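Local coordinates for thermospermine synthase (Medicago truncatula, PDB 6BQ6), which probably transfers an aminopropyl group from decarboxylated S-adenosylmethionine to spermidine, yielding thermospermine and methylthioadenosine, at residues 53-59 and 133-137; 162-166 and 192-196; 30-34 and 72-77; 215-221 and 256-262. All blocks are in the same frame, centred on the assembly; numbering follows the deposited sequence.

Contact 1: 53-59 and 133-137; sequences ASQYQDI and IDEEV
OD2 of Asp-134 is gripped by two side chains of the 53-59 segment. Ser-54 OG donates to it over 2.6 Å, on the syn side but 28° out of the carboxylate plane, and Gln-57 NE2 takes the anti lone pair at 2.9 Å through an almost straight N-H (172°), its amide nearly coplanar with the carboxylate. With CG anti to the backbone N (chi1 -168°), Asp-134 swings its carboxylate toward the loop, while OD1 accepts from Glu-136 N at 3.1 Å as the N-cap of helix 135-144. Ser-54 OG also accepts from Gln-57 N (3.2 Å) in an ST motif: a serine can donate to Asp-134 OD2 and accept from its own turn's backbone at once. Without the carboxylate of Asp-134, as with an alanine here, Ser-54 OG and Gln-57 NE2 would probably lose their shared acceptor and the helix its cap, setting the Gln-57 amide free to turn. Alongside, Ile-133 CG2 sits over one face of the Tyr-56 ring, 4.2 Å from its centroid, a CH-pi contact; deeper in, Ile-59 CD1 meets Val-137 CG2 at 4.0 Å. Gln-57 contributes to the adenosine site, and its amide nitrogen is thus tied to the helix cap at the pocket border. The contact joins the turn between strands 47-53 and 58-64 to the start of helix 135-144, with Leu-73 of strand 70-73 touching Gln-57 and Ile-59.

Contact 2: 162-166 and 192-196; sequences NDAKA and YKLYT
Asp-163 and Lys-193 form a salt bridge between two segments that follow strands of the Rossmann-like sheet, at the N-cap of helix 164-169. Lys-193 NZ donates to Asp-163 OD1 at 2.8 Å, on the syn side and 33° out of the carboxylate plane; a bend at the end of the lysine chain (chi4 -85°) turns the ammonium in toward the acid. The two oxygens divide the work, for OD2 uses its anti lone pair to accept from Ala-166 N, 3.0 Å away with an angle of 162° at the hydrogen. Aspartate answers both needs: its short chain can cap the helix while its second oxygen still reaches across. An asparagine here would probably leave the Lys-193 ammonium without its opposite charge. Lys-193 NZ also makes a weak bond to the carbonyl of Pro-190, which, like Asp-163, Ala-164 and Cys-191, belongs to the adenosine site.

The partly exposed side is looser. There the aliphatic parts of two lysines cross, Lys-165 CD lying 4.1 Å from Lys-193 CD, and their ammonium groups go to different acids, since Lys-165 NZ is paired with Glu-169. The tight side is buried and apolar: Leu-194, covered also by Leu-182 and by Phe-199 of helix 197-204, forks over the first turn of helix 164-169. The branching of leucine gives each methyl its own target. Leu-194 CD2 lies 3.7 Å from Lys-165 CB, and Leu-194 CD1 reaches Ala-164 CB at 4.2 Å.

Contact 3: 30-34 and 72-77; sequences WYEEE and VLDGKL. With TER (N-(3-amino-propyl)-N-(5-aminopropyl)-1,4-diaminobutane), chain F.
Tyr-31 and Glu-33, two residues apart on strand 29-34, both set CG opposite the backbone N (chi1 169° and -168°), and the glutamate stays extended beyond CG, so the two side chains reach out together to the end of a two-residue beta hairpin. That hairpin joins strands 70-73 and 76-80 through a type I' turn from Leu-73 to Lys-76, closed by paired backbone bonds between Leu-73 and Lys-76. At Gly-75 the turn needs a positive phi, which glycine adopts readily.

Glu-33 supplies the firm link: its OE1 accepts from Leu-77 N at 2.8 Å, on the syn side of the carboxylate though 29° out of its plane. Tyr-31 OH lies 2.7 Å from the same Glu-33 OE1 and 3.1 Å from Gly-75 O, which approaches at the ring edge; a tyrosine is long enough to bring its hydroxyl within reach of both oxygens. Two groups, Leu-77 N and Tyr-31 OH, thus converge on Glu-33 OE1, which limits how the carboxylate can turn. Beneath the hydroxyl the contact turns apolar, with Val-72 CG2 4.0 Å from Tyr-31 CZ.

Strand 29-34 pairs with 39-45 in its own chain, and Trp-30 and Tyr-31 continue the sheet into a strand of the second subunit, as befits the tetramerisation domain. The same contact forms one end of the thermospermine pocket. Glu-33 OE2 comes within 3.6 Å of ligand C13, near the terminal amine, while the carbonyl oxygen of Leu-77 lies 3.3 Å from ligand C11.

Contact 4: 215-221 and 256-262; sequences VTQAGPA and DIWGWVL. With TER (N-(3-amino-propyl)-N-(5-aminopropyl)-1,4-diaminobutane), chain F.
The indole of Trp-258 is sandwiched: the Gly-219 peptide carbon and the Pro-220 ring cover one face, with Pro-220 CD 4.1 Å from the six-membered ring's centroid in a CH-pi contact, and thermospermine covers the other, its C8 3.6 Å from Trp-258 CZ2. Its breadth makes a wall for an aliphatic chain. At the indole edge, near its plane, NE1 donates to Gln-217 OE1 at 2.9 Å. Gln-217 folds its amide back to this edge by setting CG between backbone N and carbonyl carbon (chi1 82°) and bending at chi2 (85°). The oxygen also takes Gly-219 N, 3.0 Å away, while NE2 bonds to Asp-184, so the amide cannot easily flip. Thr-216 faces Val-261 as an antiparallel hydrogen-bonded pair; the register then slips by one at a beta bulge between Gln-217 and Pro-220, where Gly-259 N reaches Gly-219 O at 2.8 Å. Glycine fits twice: Gly-219 has positive phi, and a beta carbon on Gly-259 would press on Ala-221 CB. On the face that carries Thr-216 and Val-261, Ala-218 CB meets Val-261 CG2 at 3.8 Å. Strand 212-220 lies between 175-181 and 256-264, helix 84-98 covering the Val-215 face and helix 230-238 the other.

Contacts 3 and 4 line the same thermospermine molecule from the N-terminal tetramerisation region and the catalytic Rossmann-like sheet; their centres are about 20 Å apart and their nearest atoms about 7 Å, with no touch between their own segments, though both reach the polyamine. Contact 4 also brings Gln-217 to about 5 Å from the side chain of Asp-181, the predicted proton acceptor. Contacts 1 and 2 hold residues of the adenosine site and touch each other, Ile-133 CD1 packing 4.0 Å from Asp-163 CA. Contact 1 leads on to contact 3 through the neighbouring strands 58-64 and 70-73, where Asp-58 O lies 2.9 Å from Asp-74 N. Contact 2 meets contact 4 where Tyr-195 packs on Thr-216 and Gln-217.

Contact 1: 53-59 and 133-137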
# COMPACT_ATOMS: atom_id res chain seq x y z
N ALA B 53 12.15 -19.77 6.82
CA ALA B 53 11.50 -20.70 5.89
C ALA B 53 11.97 -22.17 5.88
O ALA B 53 13.16 -22.42 5.99
CB ALA B 53 11.63 -20.18 4.49
N SER B 54 11.02 -23.09 5.62
CA SER B 54 11.29 -24.49 5.25
C SER B 54 11.12 -24.54 3.73
O SER B 54 10.72 -23.54 3.13
CB SER B 54 10.28 -25.40 5.94
OG SER B 54 9.01 -25.31 5.30
N GLN B 55 11.36 -25.69 3.09
CA GLN B 55 11.10 -25.76 1.63
C GLN B 55 9.63 -25.75 1.31
O GLN B 55 9.26 -25.46 0.17
CB GLN B 55 11.89 -26.87 0.85
CG GLN B 55 11.60 -28.31 1.13
CD GLN B 55 10.37 -28.84 0.41
OE1 GLN B 55 10.30 -28.92 -0.83
NE2 GLN B 55 9.39 -29.24 1.18
N TYR B 56 8.78 -26.02 2.32
CA TYR B 56 7.34 -25.86 2.14
C TYR B 56 6.88 -24.42 2.16
O TYR B 56 5.96 -24.07 1.41
CB TYR B 56 6.55 -26.60 3.22
CG TYR B 56 6.68 -28.07 3.11
CD1 TYR B 56 6.02 -28.76 2.09
CD2 TYR B 56 7.46 -28.77 4.00
CE1 TYR B 56 6.16 -30.13 1.98
CE2 TYR B 56 7.61 -30.14 3.90
CZ TYR B 56 6.96 -30.80 2.87
OH TYR B 56 7.12 -32.17 2.74
N GLN B 57 7.44 -23.59 3.04
CA GLN B 57 6.84 -22.25 3.25
C GLN B 57 7.69 -21.35 4.13
O GLN B 57 8.42 -21.85 4.97
CB GLN B 57 5.43 -22.39 3.88
CG GLN B 57 5.46 -23.05 5.25
CD GLN B 57 4.16 -23.77 5.60
OE1 GLN B 57 3.08 -23.29 5.27
NE2 GLN B 57 4.27 -24.90 6.28
N ASP B 58 7.63 -20.04 3.89
CA ASP B 58 8.22 -19.03 4.75
C ASP B 58 7.35 -18.86 5.99
O ASP B 58 6.16 -19.06 5.93
CB ASP B 58 8.33 -17.67 4.06
CG ASP B 58 9.32 -17.66 2.88
OD1 ASP B 58 10.11 -18.63 2.71
OD2 ASP B 58 9.27 -16.69 2.11
N ILE B 59 8.00 -18.51 7.08
CA ILE B 59 7.39 -18.45 8.39
C ILE B 59 7.78 -17.11 8.99
O ILE B 59 8.92 -16.75 8.92
CB ILE B 59 7.95 -19.58 9.30
CG1 ILE B 59 7.75 -20.93 8.60
CG2 ILE B 59 7.26 -19.51 10.65
CD1 ILE B 59 8.64 -22.05 9.06
N ILE B 133 2.93 -31.84 8.10
CA ILE B 133 3.97 -32.19 7.16
C ILE B 133 5.24 -31.38 7.41
O ILE B 133 6.30 -31.80 7.00
CB ILE B 133 3.47 -32.08 5.73
CG1 ILE B 133 4.29 -33.01 4.85
CG2 ILE B 133 3.42 -30.62 5.26
CD1 ILE B 133 3.56 -33.47 3.60
N ASP B 134 5.15 -30.23 8.08
CA ASP B 134 6.26 -29.28 8.17
C ASP B 134 6.75 -29.20 9.58
O ASP B 134 6.24 -28.45 10.40
CB ASP B 134 5.86 -27.89 7.63
CG ASP B 134 7.05 -26.97 7.43
OD1 ASP B 134 8.17 -27.30 7.88
OD2 ASP B 134 6.89 -25.95 6.74
N GLU B 135 7.78 -29.99 9.87
CA GLU B 135 8.35 -30.01 11.20
C GLU B 135 8.87 -28.64 11.62
O GLU B 135 8.88 -28.31 12.81
CB GLU B 135 9.48 -31.04 11.25
CG GLU B 135 10.02 -31.27 12.65
CD GLU B 135 10.93 -32.49 12.71
OE1 GLU B 135 11.59 -32.76 11.68
OE2 GLU B 135 10.97 -33.16 13.77
N GLU B 136 9.28 -27.82 10.68
CA GLU B 136 9.85 -26.50 11.06
C GLU B 136 8.78 -25.60 11.60
O GLU B 136 9.03 -24.85 12.53
CB GLU B 136 10.60 -25.87 9.90
CG GLU B 136 11.94 -26.59 9.71
CD GLU B 136 12.88 -25.90 8.75
OE1 GLU B 136 12.85 -24.65 8.71
OE2 GLU B 136 13.64 -26.61 8.04
N VAL B 137 7.55 -25.73 11.10
CA VAL B 137 6.43 -24.95 11.66
C VAL B 137 6.14 -25.42 13.09
O VAL B 137 5.97 -24.61 13.98
CB VAL B 137 5.17 -25.05 10.79
CG1 VAL B 137 3.94 -24.46 11.52
CG2 VAL B 137 5.39 -24.36 9.45

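Contact 2: 162-166 and 192-196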
# COMPACT_ATOMS: atom_id res chain seq x y z
N ASN B 162 4.34 -36.16 9.01
CA ASN B 162 3.94 -36.97 7.87
C ASN B 162 2.82 -36.30 7.14
O ASN B 162 2.17 -35.36 7.65
CB ASN B 162 3.57 -38.42 8.33
CG ASN B 162 3.73 -39.49 7.23
OD1 ASN B 162 4.25 -39.23 6.14
ND2 ASN B 162 3.26 -40.71 7.53
N ASP B 163 2.64 -36.77 5.92
CA ASP B 163 1.42 -36.54 5.15
C ASP B 163 0.29 -37.27 5.88
O ASP B 163 0.44 -38.44 6.18
CB ASP B 163 1.59 -37.18 3.79
CG ASP B 163 0.37 -37.04 2.95
OD1 ASP B 163 0.15 -35.96 2.40
OD2 ASP B 163 -0.39 -38.02 2.83
N ALA B 164 -0.82 -36.59 6.15
CA ALA B 164 -1.92 -37.19 6.91
C ALA B 164 -2.56 -38.39 6.19
O ALA B 164 -2.98 -39.33 6.85
CB ALA B 164 -2.98 -36.14 7.25
N LYS B 165 -2.63 -38.38 4.84
CA LYS B 165 -3.19 -39.54 4.12
C LYS B 165 -2.33 -40.75 4.32
O LYS B 165 -2.84 -41.84 4.59
CB LYS B 165 -3.39 -39.26 2.60
CG LYS B 165 -3.90 -40.46 1.82
CD LYS B 165 -4.07 -40.10 0.33
CE LYS B 165 -3.99 -41.32 -0.59
NZ LYS B 165 -5.30 -41.99 -0.70
N ALA B 166 -1.03 -40.58 4.15
CA ALA B 166 -0.09 -41.68 4.38
C ALA B 166 -0.15 -42.19 5.79
O ALA B 166 -0.15 -43.42 6.01
CB ALA B 166 1.33 -41.21 4.07
N TYR B 192 -4.68 -30.66 -1.12
CA TYR B 192 -5.88 -30.80 -1.89
C TYR B 192 -6.46 -32.21 -1.75
O TYR B 192 -7.68 -32.40 -1.65
CB TYR B 192 -5.61 -30.48 -3.37
CG TYR B 192 -6.81 -30.72 -4.20
CD1 TYR B 192 -7.04 -31.96 -4.79
CD2 TYR B 192 -7.77 -29.73 -4.38
CE1 TYR B 192 -8.17 -32.22 -5.53
CE2 TYR B 192 -8.89 -29.96 -5.16
CZ TYR B 192 -9.09 -31.21 -5.71
OH TYR B 192 -10.18 -31.47 -6.44
N LYS B 193 -5.58 -33.20 -1.76
CA LYS B 193 -6.04 -34.58 -1.70
C LYS B 193 -6.80 -34.94 -0.42
O LYS B 193 -7.58 -35.90 -0.41
CB LYS B 193 -4.90 -35.55 -1.93
CG LYS B 193 -3.85 -35.54 -0.85
CD LYS B 193 -2.75 -36.50 -1.24
CE LYS B 193 -1.76 -36.65 -0.12
NZ LYS B 193 -0.74 -35.59 -0.18
N LEU B 194 -6.58 -34.16 0.63
CA LEU B 194 -7.23 -34.39 1.90
C LEU B 194 -8.64 -33.79 1.99
O LEU B 194 -9.25 -33.80 3.06
CB LEU B 194 -6.35 -33.88 3.01
CG LEU B 194 -4.92 -34.43 2.99
CD1 LEU B 194 -3.99 -33.74 4.01
CD2 LEU B 194 -4.84 -35.89 3.20
N TYR B 195 -9.16 -33.29 0.87
CA TYR B 195 -10.50 -32.74 0.77
C TYR B 195 -11.32 -33.49 -0.29
O TYR B 195 -12.44 -33.09 -0.59
CB TYR B 195 -10.44 -31.25 0.42
CG TYR B 195 -9.84 -30.36 1.45
CD1 TYR B 195 -8.49 -30.08 1.49
CD2 TYR B 195 -10.66 -29.72 2.36
CE1 TYR B 195 -7.95 -29.21 2.44
CE2 TYR B 195 -10.12 -28.88 3.32
CZ TYR B 195 -8.79 -28.60 3.33
OH TYR B 195 -8.34 -27.74 4.27
N THR B 196 -10.79 -34.57 -0.86
CA THR B 196 -11.54 -35.23 -1.92
C THR B 196 -12.55 -36.25 -1.37
O THR B 196 -12.34 -36.85 -0.28
CB THR B 196 -10.61 -35.92 -2.93
OG1 THR B 196 -9.82 -36.89 -2.25
CG2 THR B 196 -9.69 -34.93 -3.57

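Contact 3: 30-34 and 72-77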
# COMPACT_ATOMS: atom_id res chain seq x y z
N TRP B 30 3.80 -1.25 8.39
CA TRP B 30 2.56 -1.98 8.12
C TRP B 30 2.85 -3.40 7.67
O TRP B 30 3.76 -3.60 6.90
CB TRP B 30 1.76 -1.25 7.02
CG TRP B 30 1.27 0.07 7.47
CD1 TRP B 30 1.95 1.24 7.42
CD2 TRP B 30 0.03 0.35 8.12
NE1 TRP B 30 1.20 2.26 8.00
CE2 TRP B 30 0.03 1.72 8.46
CE3 TRP B 30 -1.07 -0.43 8.48
CZ2 TRP B 30 -1.05 2.33 9.10
CZ3 TRP B 30 -2.13 0.17 9.12
CH2 TRP B 30 -2.12 1.54 9.42
N TYR B 31 2.07 -4.37 8.15
CA TYR B 31 1.91 -5.65 7.50
C TYR B 31 0.73 -5.57 6.54
O TYR B 31 -0.34 -5.18 6.93
CB TYR B 31 1.63 -6.75 8.54
CG TYR B 31 1.18 -8.07 7.93
CD1 TYR B 31 2.04 -8.81 7.17
CD2 TYR B 31 -0.14 -8.54 8.10
CE1 TYR B 31 1.64 -9.99 6.57
CE2 TYR B 31 -0.53 -9.73 7.53
CZ TYR B 31 0.38 -10.45 6.75
OH TYR B 31 0.01 -11.64 6.14
N GLU B 32 0.91 -6.06 5.32
CA GLU B 32 -0.12 -5.99 4.31
C GLU B 32 -0.38 -7.39 3.80
O GLU B 32 0.52 -8.15 3.49
CB GLU B 32 0.40 -5.11 3.20
CG GLU B 32 -0.38 -5.12 1.93
CD GLU B 32 0.36 -4.29 0.91
OE1 GLU B 32 0.86 -4.93 -0.05
OE2 GLU B 32 0.50 -3.03 1.17
N GLU B 33 -1.64 -7.72 3.71
CA GLU B 33 -2.06 -8.94 3.08
C GLU B 33 -3.14 -8.66 2.02
O GLU B 33 -4.10 -7.91 2.26
CB GLU B 33 -2.60 -9.89 4.10
CG GLU B 33 -2.78 -11.29 3.48
CD GLU B 33 -2.97 -12.41 4.47
OE1 GLU B 33 -2.56 -12.27 5.62
OE2 GLU B 33 -3.49 -13.48 4.09
N GLU B 34 -2.90 -9.26 0.86
CA GLU B 34 -3.84 -9.27 -0.23
C GLU B 34 -4.80 -10.41 0.06
O GLU B 34 -4.53 -11.53 -0.28
CB GLU B 34 -3.12 -9.50 -1.58
CG GLU B 34 -2.23 -8.32 -2.03
CD GLU B 34 -2.19 -8.12 -3.55
OE1 GLU B 34 -2.24 -6.94 -3.99
OE2 GLU B 34 -2.13 -9.12 -4.31
N VAL B 72 2.40 -15.79 10.34
CA VAL B 72 2.19 -15.70 8.90
C VAL B 72 2.98 -16.76 8.18
O VAL B 72 4.17 -16.90 8.42
CB VAL B 72 2.63 -14.29 8.44
CG1 VAL B 72 2.45 -14.05 6.93
CG2 VAL B 72 1.85 -13.26 9.24
N LEU B 73 2.30 -17.52 7.30
CA LEU B 73 2.94 -18.58 6.54
C LEU B 73 2.79 -18.26 5.07
O LEU B 73 1.67 -18.07 4.60
CB LEU B 73 2.35 -19.94 6.82
CG LEU B 73 2.48 -20.47 8.25
CD1 LEU B 73 1.87 -21.86 8.35
CD2 LEU B 73 3.90 -20.46 8.79
N ASP B 74 3.92 -18.14 4.39
CA ASP B 74 3.97 -17.74 2.96
C ASP B 74 3.14 -16.48 2.71
O ASP B 74 2.34 -16.41 1.79
CB ASP B 74 3.55 -18.92 2.06
CG ASP B 74 4.75 -19.82 1.65
OD1 ASP B 74 5.93 -19.39 1.65
OD2 ASP B 74 4.47 -20.97 1.29
N GLY B 75 3.33 -15.50 3.59
CA GLY B 75 2.63 -14.22 3.54
C GLY B 75 1.14 -14.23 3.79
O GLY B 75 0.46 -13.22 3.52
N LYS B 76 0.61 -15.34 4.29
CA LYS B 76 -0.79 -15.46 4.62
C LYS B 76 -0.91 -15.63 6.11
O LYS B 76 -0.35 -16.54 6.70
CB LYS B 76 -1.41 -16.62 3.87
CG LYS B 76 -1.15 -16.59 2.36
CD LYS B 76 -2.40 -16.86 1.54
CE LYS B 76 -2.85 -18.32 1.64
NZ LYS B 76 -4.31 -18.44 1.32
N LEU B 77 -1.61 -14.70 6.73
CA LEU B 77 -1.91 -14.75 8.10
C LEU B 77 -2.59 -16.07 8.45
O LEU B 77 -3.57 -16.48 7.75
CB LEU B 77 -2.82 -13.60 8.42
CG LEU B 77 -3.32 -13.55 9.83
CD1 LEU B 77 -2.23 -13.14 10.78
CD2 LEU B 77 -4.49 -12.58 9.87
N1 TER F . -1.45 -25.06 8.02
C2 TER F . -2.17 -24.93 9.27
C3 TER F . -3.66 -24.75 8.99
C4 TER F . -3.99 -23.42 8.37
N5 TER F . -5.42 -23.19 8.38
C6 TER F . -5.96 -21.99 8.95
C7 TER F . -7.19 -21.51 8.18
C8 TER F . -7.38 -20.03 8.43
N9 TER F . -6.64 -19.21 7.49
C10 TER F . -6.72 -17.78 7.63
C11 TER F . -6.54 -17.00 6.34
C12 TER F . -6.98 -15.56 6.61
C13 TER F . -6.55 -14.59 5.52
N14 TER F . -6.67 -15.18 4.20

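Contact 4: 215-221 and 256-262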
# COMPACT_ATOMS: atom_id res chain seq x y z
N VAL B 215 -14.40 -33.08 11.55
CA VAL B 215 -14.60 -31.63 11.37
C VAL B 215 -13.41 -31.12 10.56
O VAL B 215 -12.25 -31.52 10.78
CB VAL B 215 -14.76 -30.86 12.69
CG1 VAL B 215 -13.58 -31.08 13.63
CG2 VAL B 215 -14.99 -29.36 12.45
N THR B 216 -13.68 -30.22 9.62
CA THR B 216 -12.63 -29.53 8.92
C THR B 216 -12.89 -28.03 8.95
O THR B 216 -14.04 -27.60 8.76
CB THR B 216 -12.43 -30.05 7.46
OG1 THR B 216 -11.32 -29.37 6.87
CG2 THR B 216 -13.67 -29.86 6.61
N GLN B 217 -11.82 -27.25 8.99
CA GLN B 217 -11.90 -25.88 8.57
C GLN B 217 -12.30 -25.87 7.08
O GLN B 217 -11.95 -26.76 6.30
CB GLN B 217 -10.63 -25.13 8.86
CG GLN B 217 -9.49 -25.30 7.85
CD GLN B 217 -9.61 -24.34 6.69
OE1 GLN B 217 -10.26 -23.31 6.78
NE2 GLN B 217 -9.10 -24.74 5.55
N ALA B 218 -13.06 -24.86 6.69
CA ALA B 218 -13.67 -24.87 5.35
C ALA B 218 -13.63 -23.51 4.64
O ALA B 218 -14.45 -23.24 3.77
CB ALA B 218 -15.05 -25.44 5.45
N GLY B 219 -12.62 -22.72 4.96
CA GLY B 219 -12.31 -21.52 4.27
C GLY B 219 -13.20 -20.37 4.56
O GLY B 219 -14.02 -20.40 5.49
N PRO B 220 -13.08 -19.35 3.72
CA PRO B 220 -13.96 -18.22 3.87
C PRO B 220 -15.42 -18.61 3.79
O PRO B 220 -15.83 -19.45 2.98
CB PRO B 220 -13.56 -17.31 2.70
CG PRO B 220 -12.17 -17.69 2.37
CD PRO B 220 -12.16 -19.17 2.58
N ALA B 221 -16.24 -17.96 4.58
CA ALA B 221 -17.68 -18.25 4.60
C ALA B 221 -18.56 -16.98 4.54
O ALA B 221 -19.69 -16.95 5.02
CB ALA B 221 -18.04 -19.14 5.74
N ASP B 256 -13.00 -11.67 7.41
CA ASP B 256 -14.09 -12.39 6.83
C ASP B 256 -14.70 -13.27 7.88
O ASP B 256 -14.15 -13.44 8.99
CB ASP B 256 -13.61 -13.27 5.67
CG ASP B 256 -14.70 -13.46 4.58
OD1 ASP B 256 -15.90 -13.13 4.82
OD2 ASP B 256 -14.32 -13.99 3.53
N ILE B 257 -15.87 -13.74 7.52
CA ILE B 257 -16.50 -14.84 8.19
C ILE B 257 -15.66 -16.07 7.75
O ILE B 257 -15.32 -16.20 6.57
CB ILE B 257 -17.96 -15.00 7.76
CG1 ILE B 257 -18.77 -13.74 8.07
CG2 ILE B 257 -18.60 -16.18 8.44
CD1 ILE B 257 -18.83 -13.41 9.54
N TRP B 258 -15.35 -16.95 8.67
CA TRP B 258 -14.72 -18.21 8.38
C TRP B 258 -15.66 -19.39 8.62
O TRP B 258 -16.58 -19.32 9.46
CB TRP B 258 -13.46 -18.36 9.26
CG TRP B 258 -12.42 -19.11 8.56
CD1 TRP B 258 -12.08 -20.46 8.69
CD2 TRP B 258 -11.64 -18.61 7.49
NE1 TRP B 258 -11.10 -20.76 7.77
CE2 TRP B 258 -10.83 -19.67 7.01
CE3 TRP B 258 -11.55 -17.36 6.85
CZ2 TRP B 258 -9.91 -19.47 5.96
CZ3 TRP B 258 -10.68 -17.22 5.77
CH2 TRP B 258 -9.90 -18.25 5.35
N GLY B 259 -15.41 -20.51 7.94
CA GLY B 259 -16.29 -21.64 8.04
C GLY B 259 -15.62 -22.93 8.49
O GLY B 259 -14.41 -23.10 8.35
N TRP B 260 -16.48 -23.80 8.96
CA TRP B 260 -16.12 -25.18 9.34
C TRP B 260 -17.26 -26.07 9.00
O TRP B 260 -18.42 -25.62 8.86
CB TRP B 260 -15.86 -25.29 10.86
CG TRP B 260 -14.84 -24.33 11.35
CD1 TRP B 260 -13.46 -24.53 11.47
CD2 TRP B 260 -15.06 -22.99 11.80
NE1 TRP B 260 -12.85 -23.42 11.94
CE2 TRP B 260 -13.79 -22.43 12.10
CE3 TRP B 260 -16.19 -22.18 11.93
CZ2 TRP B 260 -13.66 -21.14 12.55
CZ3 TRP B 260 -16.02 -20.91 12.37
CH2 TRP B 260 -14.77 -20.38 12.65
N VAL B 261 -16.98 -27.35 8.84
CA VAL B 261 -18.03 -28.31 8.59
C VAL B 261 -17.82 -29.53 9.48
O VAL B 261 -16.75 -30.15 9.43
CB VAL B 261 -18.05 -28.74 7.13
CG1 VAL B 261 -19.20 -29.71 6.85
CG2 VAL B 261 -18.13 -27.54 6.16
N LEU B 262 -18.89 -29.91 10.22
CA LEU B 262 -19.00 -31.20 10.90
C LEU B 262 -19.61 -32.26 10.00
O LEU B 262 -20.54 -31.97 9.26
CB LEU B 262 -19.94 -31.15 12.09
CG LEU B 262 -19.69 -30.14 13.16
CD1 LEU B 262 -20.71 -30.26 14.26
CD2 LEU B 262 -18.30 -30.36 13.73
N1 TER F . -1.45 -25.06 8.02
C2 TER F . -2.17 -24.93 9.27
C3 TER F . -3.66 -24.75 8.99
C4 TER F . -3.99 -23.42 8.37
N5 TER F . -5.42 -23.19 8.38
C6 TER F . -5.96 -21.99 8.95
C7 TER F . -7.19 -21.51 8.18
C8 TER F . -7.38 -20.03 8.43
N9 TER F . -6.64 -19.21 7.49
C10 TER F . -6.72 -17.78 7.63
C11 TER F . -6.54 -17.00 6.34
C12 TER F . -6.98 -15.56 6.61
C13 TER F . -6.55 -14.59 5.52
N14 TER F . -6.67 -15.18 4.20